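Local coordinates for Alr3699 protein (Nostoc sp., PDB 4XSO) that is of unknown specific function but has the two-domain GT-B fold of glycosyltransferases, each domain built round a parallel beta-sheet, at residues 215-220 / 245-250. Residues are numbered along the deposited sequence; the frame is centred on the assembly and turned at random.
Sequences LSPWKG and FGEQDY
Leu215 meets the other segment mainly through its backbone: its carbonyl carbon lies 3.8 Å from CD2 of Tyr250, and its O faces CB of Glu247. At Ser216 the main chain climbs onto the tyrosine ring, with the carbonyl C 3.4 Å above the ring plane, out toward the rim, and Ser216 O 3.1 Å from CE2. Pro217 then spreads over the same face. Its N sits over the middle of the ring, its CA comes within 3.5 Å of CE1, and its CD makes a CH-pi contact 4.0 Å from the ring centroid, 20° off the normal. With CG of Tyr250 anti to the backbone N (chi1 -172°), the ring reaches from the first turn of helix 248-260 under the proline. From the N-cap position of that helix, Glu247, its chain bent at chi2, brings OE1 to 3.7 Å from Pro217 CD. Pro217 also starts the type I turn that ends at Gly220, whose carbonyl C is 3.8 Å from Tyr250 OH; that hydroxyl is hydrogen-bonded to His222 in helix 221-228. The loop after strand 207-212 of the C-terminal Rossmann-like domain thus meets the next helix but one through shape and apolar contact, the Ser216-Pro217 backbone and proline ring covering one tyrosine face, while the bond to His222 ties the intervening helix into the same junction.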
loop_
_atom_site.group_PDB
_atom_site.type_symbol
_atom_site.label_atom_id
_atom_site.label_comp_id
_atom_site.label_asym_id
_atom_site.label_seq_id
_atom_site.Cartn_x
_atom_site.Cartn_y
_atom_site.Cartn_z
ATOM N N LEU A 215 22.266 25.362 14.044
ATOM C CA LEU A 215 23.656 25.088 14.296
ATOM C C LEU A 215 23.855 23.608 14.027
ATOM O O LEU A 215 23.462 22.762 14.847
ATOM C CB LEU A 215 23.993 25.452 15.748
ATOM C CG LEU A 215 23.725 26.908 16.121
ATOM C CD1 LEU A 215 23.969 27.100 17.624
ATOM C CD2 LEU A 215 24.587 27.857 15.303
ATOM N N SER A 216 24.450 23.178 12.982
ATOM C CA SER A 216 24.581 21.808 12.470
ATOM C C SER A 216 25.863 21.626 11.620
ATOM O O SER A 216 26.373 22.586 11.041
ATOM C CB SER A 216 23.310 21.445 11.732
ATOM O OG SER A 216 23.439 20.172 11.207
ATOM N N PRO A 217 26.613 20.650 11.585
ATOM C CA PRO A 217 27.886 20.618 10.824
ATOM C C PRO A 217 27.666 20.779 9.328
ATOM O O PRO A 217 28.471 21.403 8.649
ATOM C CB PRO A 217 28.473 19.218 11.106
ATOM C CG PRO A 217 27.706 18.683 12.279
ATOM C CD PRO A 217 26.437 19.470 12.466
ATOM N N TRP A 218 26.557 20.233 8.834
ATOM C CA TRP A 218 26.216 20.334 7.413
ATOM C C TRP A 218 26.030 21.824 7.041
ATOM O O TRP A 218 26.307 22.195 5.893
ATOM C CB TRP A 218 24.912 19.577 7.068
ATOM C CG TRP A 218 24.959 18.067 7.039
ATOM C CD1 TRP A 218 25.956 17.249 7.495
ATOM C CD2 TRP A 218 23.903 17.189 6.561
ATOM N NE1 TRP A 218 25.603 15.924 7.308
ATOM C CE2 TRP A 218 24.351 15.861 6.738
ATOM C CE3 TRP A 218 22.623 17.404 5.990
ATOM C CZ2 TRP A 218 23.562 14.744 6.358
ATOM C CZ3 TRP A 218 21.840 16.289 5.618
ATOM C CH2 TRP A 218 22.315 14.986 5.805
ATOM N N LYS A 219 25.544 22.642 7.990
ATOM C CA LYS A 219 25.317 24.069 7.723
ATOM C C LYS A 219 26.566 24.950 7.758
ATOM O O LYS A 219 26.510 26.122 7.348
ATOM C CB LYS A 219 24.218 24.633 8.610
ATOM C CG LYS A 219 22.859 23.927 8.386
ATOM C CD LYS A 219 22.329 24.248 6.994
ATOM C CE LYS A 219 20.986 23.629 6.672
ATOM N NZ LYS A 219 19.911 24.615 6.987
ATOM N N GLY A 220 27.676 24.421 8.269
ATOM C CA GLY A 220 28.989 25.039 8.072
ATOM C C GLY A 220 29.340 26.324 8.810
ATOM O O GLY A 220 30.157 27.131 8.362
ATOM N N PHE A 245 18.754 18.871 19.500
ATOM C CA PHE A 245 19.014 17.727 20.362
ATOM C C PHE A 245 20.103 16.845 19.751
ATOM O O PHE A 245 21.094 16.489 20.416
ATOM C CB PHE A 245 17.718 16.951 20.614
ATOM C CG PHE A 245 17.883 15.770 21.542
ATOM C CD1 PHE A 245 17.872 15.944 22.934
ATOM C CD2 PHE A 245 18.063 14.479 21.036
ATOM C CE1 PHE A 245 18.039 14.856 23.799
ATOM C CE2 PHE A 245 18.222 13.394 21.897
ATOM C CZ PHE A 245 18.213 13.582 23.280
ATOM N N GLY A 246 19.970 16.571 18.460
ATOM C CA GLY A 246 20.940 15.746 17.751
ATOM C C GLY A 246 22.350 16.290 17.608
ATOM O O GLY A 246 23.291 15.517 17.442
ATOM N N GLU A 247 22.540 17.606 17.665
ATOM C CA GLU A 247 23.887 18.145 17.388
ATOM C C GLU A 247 24.443 18.973 18.527
ATOM O O GLU A 247 25.067 20.038 18.303
ATOM C CB GLU A 247 23.905 18.987 16.116
ATOM C CG GLU A 247 23.533 18.194 14.877
ATOM C CD GLU A 247 24.514 17.073 14.543
ATOM O OE1 GLU A 247 25.647 17.038 15.087
ATOM O OE2 GLU A 247 24.130 16.219 13.717
ATOM N N GLN A 248 24.289 18.469 19.753
ATOM C CA GLN A 248 25.025 19.085 20.883
ATOM C C GLN A 248 26.548 19.078 20.800
ATOM O O GLN A 248 27.175 20.081 21.123
ATOM C CB GLN A 248 24.521 18.508 22.190
ATOM C CG GLN A 248 23.131 19.055 22.481
ATOM C CD GLN A 248 23.038 20.581 22.268
ATOM O OE1 GLN A 248 22.236 21.077 21.437
ATOM N NE2 GLN A 248 23.871 21.334 23.014
ATOM N N ASP A 249 27.186 17.999 20.363
ATOM C CA ASP A 249 28.675 18.037 20.196
ATOM C C ASP A 249 29.193 19.149 19.276
ATOM O O ASP A 249 30.352 19.617 19.417
ATOM C CB ASP A 249 29.212 16.726 19.565
ATOM C CG ASP A 249 28.947 15.501 20.404
ATOM O OD1 ASP A 249 28.201 15.600 21.387
ATOM O OD2 ASP A 249 29.489 14.426 20.056
ATOM N N TYR A 250 28.373 19.524 18.279
ATOM C CA TYR A 250 28.779 20.582 17.321
ATOM C C TYR A 250 28.796 21.953 17.956
ATOM O O TYR A 250 29.689 22.740 17.738
ATOM C CB TYR A 250 27.834 20.636 16.120
ATOM C CG TYR A 250 28.289 21.562 15.006
ATOM C CD1 TYR A 250 29.478 21.316 14.333
ATOM C CD2 TYR A 250 27.515 22.656 14.614
ATOM C CE1 TYR A 250 29.893 22.134 13.285
ATOM C CE2 TYR A 250 27.940 23.514 13.579
ATOM C CZ TYR A 250 29.135 23.268 12.924
ATOM O OH TYR A 250 29.597 24.062 11.873
#